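Local coordinates for putative pilus assembly-related protein (Burkholderia pseudomallei, PDB 4DAD) that probably takes part in pilus assembly, combining an amino-terminal CheY-like receiver domain with a part likely to bind and hydrolyse ATP, at residues S31-L36 against R50-A55; I70-G75 against L99-D104; A85-S90 against M114-R119. All blocks are in the same frame, centred on the assembly; numbering follows the deposited sequence.

Interaction 1 (S31-L36 against R50-A55); sequences SRLAHL and RTVGRA. With SO4 (sulfate ion), chain C.
Leu33, on the inward side of helix 30-43, presses the forked end of its side chain against the backbone where strand 47-51 runs out. Its CG stands anti to the backbone N (chi1 -180°), which sends both methyls down toward the strand. CD2 comes to 3.4 Å from Thr51 O, and CD1 reaches that same oxygen at 3.5 Å, so one carbonyl is met by both prongs of the leucine. CD2 is further wedged between Arg50 CB, 3.9 Å away, and Val52 CG1, also at 3.9 Å. This is the tight part of the contact, and Val25 of the adjoining strand 22-26 closes on Leu33 as well. Strand 22-26, helix 30-43 and strand 47-51 form the first beta-alpha-beta unit of the receiver domain, and Leu33 pins the helix over the end of strand 47-51, one of the two edge strands of the sheet. Thr51 itself directs its side chain away from the helix, where OG1 accepts the backbone N-H of Gly53 at 3.1 Å (161°). That ST turn swings the chain out of the strand toward Arg54, the N-cap of helix 55-58. The solvent side is looser. Arg50 stretches its chain from CG to NE along the helix surface until NH1 lies 3.6 Å from Ala34 CA, approaching obliquely and without a hydrogen bond to the helix. Beyond that point NH1 donates to O3 of a sulfate ion, probably picked up from the crystallisation liquor, at 3.2 Å (145°), the oxygen sitting at the edge of the guanidinium near its plane.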
loop_
_atom_site.group_PDB
_atom_site.type_symbol
_atom_site.label_atom_id
_atom_site.label_comp_id
_atom_site.label_asym_id
_atom_site.label_seq_id
_atom_site.Cartn_x
_atom_site.Cartn_y
_atom_site.Cartn_z
ATOM N N SER A 31 -2.880 21.595 18.099
ATOM C CA SER A 31 -1.449 21.698 18.339
ATOM C C SER A 31 -0.689 20.666 17.493
ATOM O O SER A 31 0.275 21.059 16.834
ATOM C CB SER A 31 -1.139 21.552 19.821
ATOM O OG SER A 31 0.147 22.062 20.116
ATOM N N ARG A 32 -1.161 19.390 17.433
ATOM C CA ARG A 32 -0.531 18.330 16.607
ATOM C C ARG A 32 -0.624 18.670 15.115
ATOM O O ARG A 32 0.367 18.496 14.401
ATOM C CB ARG A 32 -1.145 16.930 16.841
ATOM C CG ARG A 32 -0.950 16.329 18.232
ATOM C CD ARG A 32 -0.211 15.014 18.126
ATOM N NE ARG A 32 -1.017 13.836 18.465
ATOM C CZ ARG A 32 -0.638 12.578 18.221
ATOM N NH1 ARG A 32 0.502 12.329 17.585
ATOM N NH2 ARG A 32 -1.416 11.564 18.575
ATOM N N LEU A 33 -1.802 19.176 14.659
ATOM C CA LEU A 33 -2.039 19.543 13.272
ATOM C C LEU A 33 -1.031 20.605 12.834
ATOM O O LEU A 33 -0.295 20.388 11.866
ATOM C CB LEU A 33 -3.496 20.015 13.046
ATOM C CG LEU A 33 -3.896 20.429 11.618
ATOM C CD1 LEU A 33 -3.735 19.289 10.642
ATOM C CD2 LEU A 33 -5.333 20.876 11.566
ATOM N N ALA A 34 -0.945 21.702 13.588
ATOM C CA ALA A 34 -0.030 22.818 13.315
ATOM C C ALA A 34 1.419 22.357 13.257
ATOM O O ALA A 34 2.169 22.853 12.417
ATOM C CB ALA A 34 -0.187 23.908 14.376
ATOM N N HIS A 35 1.804 21.419 14.158
ATOM C CA HIS A 35 3.150 20.853 14.282
ATOM C C HIS A 35 3.443 19.930 13.092
ATOM O O HIS A 35 4.496 20.069 12.474
ATOM C CB HIS A 35 3.302 20.120 15.619
ATOM C CG HIS A 35 4.678 19.592 15.877
ATOM N ND1 HIS A 35 5.714 20.426 16.267
ATOM C CD2 HIS A 35 5.144 18.323 15.804
ATOM C CE1 HIS A 35 6.766 19.640 16.413
ATOM N NE2 HIS A 35 6.467 18.365 16.150
ATOM N N LEU A 36 2.498 19.042 12.733
ATOM C CA LEU A 36 2.655 18.178 11.566
ATOM C C LEU A 36 2.847 18.987 10.288
ATOM O O LEU A 36 3.746 18.682 9.527
ATOM C CB LEU A 36 1.459 17.243 11.392
ATOM C CG LEU A 36 1.415 15.953 12.203
ATOM C CD1 LEU A 36 0.126 15.177 11.881
ATOM C CD2 LEU A 36 2.601 15.044 11.870
ATOM N N ARG A 50 -4.390 21.759 5.671
ATOM C CA ARG A 50 -4.737 21.251 6.985
ATOM C C ARG A 50 -6.217 20.955 7.117
ATOM O O ARG A 50 -7.043 21.688 6.582
ATOM C CB ARG A 50 -4.373 22.308 8.027
ATOM C CG ARG A 50 -2.908 22.664 8.082
ATOM C CD ARG A 50 -2.733 24.010 8.747
ATOM N NE ARG A 50 -1.394 24.537 8.489
ATOM C CZ ARG A 50 -0.577 25.014 9.422
ATOM N NH1 ARG A 50 -0.959 25.057 10.691
ATOM N NH2 ARG A 50 0.627 25.454 9.092
ATOM N N THR A 51 -6.559 19.915 7.888
ATOM C CA THR A 51 -7.942 19.586 8.268
ATOM C C THR A 51 -8.004 19.009 9.714
ATOM O O THR A 51 -7.083 18.329 10.153
ATOM C CB THR A 51 -8.639 18.663 7.272
ATOM O OG1 THR A 51 -9.972 18.454 7.726
ATOM C CG2 THR A 51 -7.968 17.332 7.125
ATOM N N VAL A 52 -9.100 19.286 10.431
ATOM C CA VAL A 52 -9.344 18.770 11.772
ATOM C C VAL A 52 -10.257 17.558 11.698
ATOM O O VAL A 52 -10.533 16.935 12.731
ATOM C CB VAL A 52 -9.907 19.806 12.792
ATOM C CG1 VAL A 52 -8.853 20.825 13.201
ATOM C CG2 VAL A 52 -11.185 20.466 12.282
ATOM N N GLY A 53 -10.767 17.277 10.505
ATOM C CA GLY A 53 -11.691 16.176 10.287
ATOM C C GLY A 53 -11.110 14.797 10.489
ATOM O O GLY A 53 -9.891 14.607 10.505
ATOM N N ARG A 54 -11.994 13.828 10.688
ATOM C CA ARG A 54 -11.612 12.415 10.815
ATOM C C ARG A 54 -11.781 11.786 9.442
ATOM O O ARG A 54 -12.486 12.359 8.590
ATOM C CB ARG A 54 -12.434 11.682 11.907
ATOM C CG ARG A 54 -13.852 12.214 12.099
ATOM C CD ARG A 54 -14.613 11.593 13.262
ATOM N NE ARG A 54 -15.981 12.116 13.311
ATOM C CZ ARG A 54 -17.039 11.505 12.779
ATOM N NH1 ARG A 54 -16.906 10.321 12.189
ATOM N NH2 ARG A 54 -18.241 12.061 12.852
ATOM N N ALA A 55 -11.148 10.617 9.216
ATOM C CA ALA A 55 -11.221 9.904 7.938
ATOM C C ALA A 55 -12.675 9.663 7.483
ATOM O O ALA A 55 -12.937 9.760 6.297
ATOM C CB ALA A 55 -10.474 8.594 8.023
HETATM S S SO4 C . 1.726 27.594 12.919
HETATM O O1 SO4 C . 2.590 26.669 12.172
HETATM O O2 SO4 C . 2.056 28.973 12.563
HETATM O O3 SO4 C . 0.316 27.360 12.586
HETATM O O4 SO4 C . 1.949 27.380 14.352
#

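Interaction 2 (I70-G75 against L99-D104); sequences ILMIDG and LLVTTD
Met72, a selenomethionine here, drops its CG into the notch between Leu99 and Val101 on the neighbouring strand. The fit is closer to Val101, whose CG2 lies 3.7 Å from Met72 CG, than to Leu99, whose CB is 4.1 Å from the same atom. A bend at chi3 (-52°) then folds the tip back, bringing Met72 CE to 4.1 Å from Leu99 CD2. That methyl of Leu99 is a knob in its own right, lodged between Met72 CE and Ile70 CG2, and helix 128-140 closes over this face through Leu135 and Ala138. On the other face the relief is simpler. Leu100 leans its CD1 against Ile73 CG2 at 3.9 Å and reaches on toward Gly75, which offers a bare backbone with CA 4.3 Å away. Beneath the side chains a parallel ladder keeps the two surfaces in step: Leu71 O, Leu99 O, Ile73 O and Val101 O each accept from the opposing strand. All four bonds are nearly straight at the hydrogen; in the last, Gly75 N to Val101 O at 2.7 Å, the donor also lies 20° out of the carbonyl plane. Asp74 OD2 is bonded to Ser27 OG. The five-stranded parallel sheet has strand order 2-1-3-4-5, with strand 70-74 central and carrying Asp74, the predicted phosphoacceptor, unmodified here, as in CheY-like receiver domains.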
loop_
_atom_site.group_PDB
_atom_site.type_symbol
_atom_site.label_atom_id
_atom_site.label_comp_id
_atom_site.label_asym_id
_atom_site.label_seq_id
_atom_site.Cartn_x
_atom_site.Cartn_y
_atom_site.Cartn_z
ATOM N N ILE A 70 -1.131 13.295 -1.400
ATOM C CA ILE A 70 -0.812 12.643 -0.124
ATOM C C ILE A 70 -1.775 13.084 0.987
ATOM O O ILE A 70 -2.166 14.244 1.081
ATOM C CB ILE A 70 0.670 12.874 0.265
ATOM C CG1 ILE A 70 1.612 12.256 -0.779
ATOM C CG2 ILE A 70 1.010 12.353 1.684
ATOM C CD1 ILE A 70 3.097 12.883 -0.777
ATOM N N LEU A 71 -2.160 12.108 1.810
ATOM C CA LEU A 71 -2.983 12.269 2.982
ATOM C C LEU A 71 -2.209 11.721 4.157
ATOM O O LEU A 71 -1.980 10.522 4.252
ATOM C CB LEU A 71 -4.356 11.584 2.808
ATOM C CG LEU A 71 -5.239 11.410 4.045
ATOM C CD1 LEU A 71 -5.464 12.715 4.778
ATOM C CD2 LEU A 71 -6.563 10.787 3.656
HETATM N N MSE A 72 -1.791 12.619 5.048
HETATM C CA MSE A 72 -1.085 12.231 6.257
HETATM C C MSE A 72 -2.058 12.273 7.436
HETATM O O MSE A 72 -2.551 13.348 7.783
HETATM C CB MSE A 72 0.091 13.142 6.466
HETATM C CG MSE A 72 1.183 12.511 7.275
HETATM SE SE MSE A 72 2.715 13.686 7.271
HETATM C CE MSE A 72 2.871 13.945 5.326
ATOM N N ILE A 73 -2.414 11.092 7.979
ATOM C CA ILE A 73 -3.388 10.972 9.055
ATOM C C ILE A 73 -2.694 10.774 10.399
ATOM O O ILE A 73 -1.889 9.858 10.546
ATOM C CB ILE A 73 -4.410 9.828 8.769
ATOM C CG1 ILE A 73 -5.362 10.168 7.620
ATOM C CG2 ILE A 73 -5.243 9.446 10.003
ATOM C CD1 ILE A 73 -5.897 8.857 6.877
ATOM N N ASP A 74 -3.061 11.599 11.396
ATOM C CA ASP A 74 -2.602 11.417 12.765
ATOM C C ASP A 74 -3.475 10.289 13.394
ATOM O O ASP A 74 -4.699 10.440 13.509
ATOM C CB ASP A 74 -2.679 12.742 13.539
ATOM C CG ASP A 74 -2.433 12.659 15.034
ATOM O OD1 ASP A 74 -2.017 11.583 15.511
ATOM O OD2 ASP A 74 -2.637 13.681 15.728
ATOM N N GLY A 75 -2.836 9.166 13.743
ATOM C CA GLY A 75 -3.493 7.979 14.293
ATOM C C GLY A 75 -3.490 7.839 15.799
ATOM O O GLY A 75 -3.119 6.781 16.316
ATOM N N LEU A 99 -0.598 8.058 4.456
ATOM C CA LEU A 99 0.467 7.905 5.426
ATOM C C LEU A 99 -0.174 8.008 6.788
ATOM O O LEU A 99 -0.988 8.905 7.015
ATOM C CB LEU A 99 1.521 9.007 5.235
ATOM C CG LEU A 99 2.687 8.804 4.248
ATOM C CD1 LEU A 99 2.230 8.469 2.862
ATOM C CD2 LEU A 99 3.495 10.062 4.141
ATOM N N LEU A 100 0.173 7.108 7.689
ATOM C CA LEU A 100 -0.346 7.123 9.043
ATOM C C LEU A 100 0.775 7.481 10.056
ATOM O O LEU A 100 1.862 6.908 10.022
ATOM C CB LEU A 100 -0.980 5.763 9.346
ATOM C CG LEU A 100 -1.803 5.649 10.619
ATOM C CD1 LEU A 100 -3.238 6.146 10.390
ATOM C CD2 LEU A 100 -1.805 4.205 11.113
ATOM N N VAL A 101 0.513 8.465 10.911
ATOM C CA VAL A 101 1.451 8.885 11.942
ATOM C C VAL A 101 0.915 8.383 13.279
ATOM O O VAL A 101 -0.163 8.779 13.695
ATOM C CB VAL A 101 1.751 10.402 11.947
ATOM C CG1 VAL A 101 2.954 10.702 12.842
ATOM C CG2 VAL A 101 2.010 10.916 10.535
ATOM N N THR A 102 1.652 7.477 13.931
ATOM C CA THR A 102 1.205 6.883 15.189
ATOM C C THR A 102 2.357 6.794 16.240
ATOM O O THR A 102 3.509 7.104 15.929
ATOM C CB THR A 102 0.546 5.511 14.878
ATOM O OG1 THR A 102 0.040 4.919 16.082
ATOM C CG2 THR A 102 1.475 4.554 14.143
ATOM N N THR A 103 2.007 6.411 17.494
ATOM C CA THR A 103 2.915 6.203 18.638
ATOM C C THR A 103 2.906 4.717 19.001
ATOM O O THR A 103 2.950 4.349 20.175
ATOM C CB THR A 103 2.493 7.074 19.850
ATOM O OG1 THR A 103 1.081 6.979 20.054
ATOM C CG2 THR A 103 2.920 8.517 19.724
ATOM N N ASP A 104 2.811 3.861 17.989
ATOM C CA ASP A 104 2.708 2.417 18.169
ATOM C C ASP A 104 3.154 1.712 16.895
ATOM O O ASP A 104 2.481 1.801 15.866
ATOM C CB ASP A 104 1.242 2.065 18.520
ATOM C CG ASP A 104 0.951 0.600 18.719
ATOM O OD1 ASP A 104 0.718 -0.094 17.713
ATOM O OD2 ASP A 104 0.884 0.162 19.891
#

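Interaction 3 (A85-S90 against M114-R119); sequences AIEKLS and MRAGVR. With SO4 (sulfate ion), chain D.
Chi1 of -67° places Ile86 CG1 opposite the carbonyl carbon and turns CG2 out toward Ala116, while a chi1 of 35° curls the hydroxyl of Ser90 back over its own helix. The two groups, one turn apart, together receive the carbonyl of Ala116. Ala116 O lies 3.4 Å from Ile86 CG2 and 3.3 Å from Glu87 CA, the latter a CA-H...O contact. Ser90 OG is nearer still to Ala116 O, at 3.0 Å, yet its hydrogen goes to Ile86 O, which it meets at 2.8 Å. Ile86 O thus takes two bonds, from Ser90 N and Ser90 OG, which come from opposite faces of its plane. The approach is close because Gly117 follows: its CA sits 3.5 Å from Ser90 OG, with no side chain between it and the helix. Gly117 has a positive phi (91°) and ends helix 107-114 in a Schellman motif, within a type I turn running from Met114. Further on, Val118 CG2 leans on Ile86 CG2 at 3.9 Å, adding an apolar patch beside the polar one. Arg115 sends its extended chain away from this packing, and its NE forms a salt bridge with Asp120 of the second subunit. Its NH1 and NH2 also make weak hydrogen bonds to a sulfate, probably a crystallisation component. The contact therefore lashes the carboxyl end of helix 107-114 and the start of edge strand 118-123 to helix 80-92, whose Ile86 reaches across to Ala55 of helix 55-58 and Ile73 of strand 70-74, while Val118 packs on Leu100 of strand 97-102 and on Met114 of the second subunit.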
loop_
_atom_site.group_PDB
_atom_site.type_symbol
_atom_site.label_atom_id
_atom_site.label_comp_id
_atom_site.label_asym_id
_atom_site.label_seq_id
_atom_site.Cartn_x
_atom_site.Cartn_y
_atom_site.Cartn_z
ATOM N N ALA A 85 -13.011 3.503 7.204
ATOM C CA ALA A 85 -13.126 4.790 6.534
ATOM C C ALA A 85 -11.918 5.043 5.673
ATOM O O ALA A 85 -12.086 5.516 4.549
ATOM C CB ALA A 85 -13.286 5.896 7.563
ATOM N N ILE A 86 -10.701 4.698 6.177
ATOM C CA ILE A 86 -9.423 4.803 5.450
ATOM C C ILE A 86 -9.444 3.810 4.290
ATOM O O ILE A 86 -8.947 4.142 3.203
ATOM C CB ILE A 86 -8.211 4.583 6.389
ATOM C CG1 ILE A 86 -8.107 5.735 7.422
ATOM C CG2 ILE A 86 -6.907 4.434 5.595
ATOM C CD1 ILE A 86 -7.361 5.419 8.715
ATOM N N GLU A 87 -10.029 2.590 4.516
ATOM C CA GLU A 87 -10.184 1.559 3.479
ATOM C C GLU A 87 -11.061 2.130 2.361
ATOM O O GLU A 87 -10.683 2.067 1.201
ATOM C CB GLU A 87 -10.799 0.275 4.076
ATOM C CG GLU A 87 -10.086 -1.027 3.736
ATOM C CD GLU A 87 -10.400 -2.221 4.630
ATOM O OE1 GLU A 87 -10.672 -2.020 5.839
ATOM O OE2 GLU A 87 -10.325 -3.368 4.125
ATOM N N LYS A 88 -12.216 2.730 2.729
ATOM C CA LYS A 88 -13.155 3.326 1.767
ATOM C C LYS A 88 -12.455 4.453 1.029
ATOM O O LYS A 88 -12.590 4.580 -0.195
ATOM C CB LYS A 88 -14.442 3.818 2.464
ATOM C CG LYS A 88 -15.510 4.346 1.492
ATOM C CD LYS A 88 -16.858 4.620 2.177
ATOM C CE LYS A 88 -17.903 5.170 1.224
ATOM N NZ LYS A 88 -19.244 5.309 1.870
ATOM N N LEU A 89 -11.661 5.238 1.785
ATOM C CA LEU A 89 -10.912 6.377 1.285
ATOM C C LEU A 89 -9.864 5.955 0.236
ATOM O O LEU A 89 -9.876 6.536 -0.846
ATOM C CB LEU A 89 -10.259 7.134 2.447
ATOM C CG LEU A 89 -10.303 8.635 2.354
ATOM C CD1 LEU A 89 -10.128 9.249 3.722
ATOM C CD2 LEU A 89 -9.232 9.130 1.435
ATOM N N SER A 90 -8.992 4.957 0.523
ATOM C CA SER A 90 -7.989 4.515 -0.458
ATOM C C SER A 90 -8.624 3.756 -1.612
ATOM O O SER A 90 -8.084 3.794 -2.713
ATOM C CB SER A 90 -6.867 3.695 0.183
ATOM O OG SER A 90 -7.310 2.887 1.256
HETATM N N MSE A 114 -1.953 -1.415 6.675
HETATM C CA MSE A 114 -1.674 -1.997 5.368
HETATM C C MSE A 114 -2.958 -2.522 4.692
HETATM O O MSE A 114 -3.211 -2.255 3.508
HETATM C CB MSE A 114 -0.717 -3.148 5.596
HETATM C CG MSE A 114 0.026 -3.561 4.379
HETATM SE SE MSE A 114 1.424 -4.750 4.946
HETATM C CE MSE A 114 2.667 -4.374 3.651
ATOM N N ARG A 115 -3.774 -3.256 5.465
ATOM C CA ARG A 115 -5.031 -3.829 4.991
ATOM C C ARG A 115 -6.130 -2.754 4.851
ATOM O O ARG A 115 -7.163 -3.002 4.224
ATOM C CB ARG A 115 -5.469 -4.980 5.894
ATOM C CG ARG A 115 -4.466 -6.088 5.828
ATOM C CD ARG A 115 -4.813 -7.207 6.751
ATOM N NE ARG A 115 -3.952 -8.347 6.462
ATOM C CZ ARG A 115 -3.918 -9.453 7.187
ATOM N NH1 ARG A 115 -4.702 -9.582 8.244
ATOM N NH2 ARG A 115 -3.106 -10.447 6.849
ATOM N N ALA A 116 -5.885 -1.560 5.370
ATOM C CA ALA A 116 -6.801 -0.425 5.211
ATOM C C ALA A 116 -6.297 0.479 4.079
ATOM O O ALA A 116 -6.862 1.522 3.851
ATOM C CB ALA A 116 -6.938 0.355 6.518
ATOM N N GLY A 117 -5.240 0.070 3.392
ATOM C CA GLY A 117 -4.664 0.808 2.272
ATOM C C GLY A 117 -3.564 1.807 2.590
ATOM O O GLY A 117 -3.202 2.614 1.730
ATOM N N VAL A 118 -3.001 1.766 3.803
ATOM C CA VAL A 118 -1.939 2.718 4.169
ATOM C C VAL A 118 -0.622 2.261 3.507
ATOM O O VAL A 118 -0.407 1.065 3.377
ATOM C CB VAL A 118 -1.865 2.909 5.716
ATOM C CG1 VAL A 118 -0.626 3.678 6.123
ATOM C CG2 VAL A 118 -3.117 3.637 6.217
ATOM N N ARG A 119 0.195 3.209 3.010
ATOM C CA ARG A 119 1.465 2.950 2.286
ATOM C C ARG A 119 2.689 3.148 3.144
ATOM O O ARG A 119 3.768 2.673 2.794
ATOM C CB ARG A 119 1.582 3.850 1.044
ATOM C CG ARG A 119 0.258 3.937 0.305
ATOM C CD ARG A 119 0.291 3.342 -1.072
ATOM N NE ARG A 119 0.764 1.959 -1.123
ATOM C CZ ARG A 119 1.145 1.369 -2.254
ATOM N NH1 ARG A 119 1.108 2.032 -3.404
ATOM N NH2 ARG A 119 1.565 0.114 -2.243
HETATM S S SO4 D . -5.287 -12.832 8.779
HETATM O O1 SO4 D . -4.553 -12.828 7.508
HETATM O O2 SO4 D . -6.305 -11.779 8.777
HETATM O O3 SO4 D . -5.969 -14.111 8.944
HETATM O O4 SO4 D . -4.347 -12.611 9.885
#

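The three contacts share one parallel sheet. Interaction 2 lies at its centre, about 10 Å from interaction 1 and about 12 Å from interaction 3 between centres, while the centres of the outer two are about 18 Å apart. Interaction 1 meets the predicted phosphorylation site directly: Arg32 NH2 forms a salt bridge to Asp74 OD1 at 3.1 Å, and the same arginine makes a cation-pi contact with Trp124. Interaction 3 meets interaction 2 on the sheet face that carries Ile73 and Leu100, with Ile86 CG1 3.9 Å from Ile73 CD1. The same Ile86 CG1 lies 3.8 Å from Ala55 CB, linking interactions 1 and 3. Both sulfates are bound by outlying arginines, Arg50 and Arg115, rather than by Asp74.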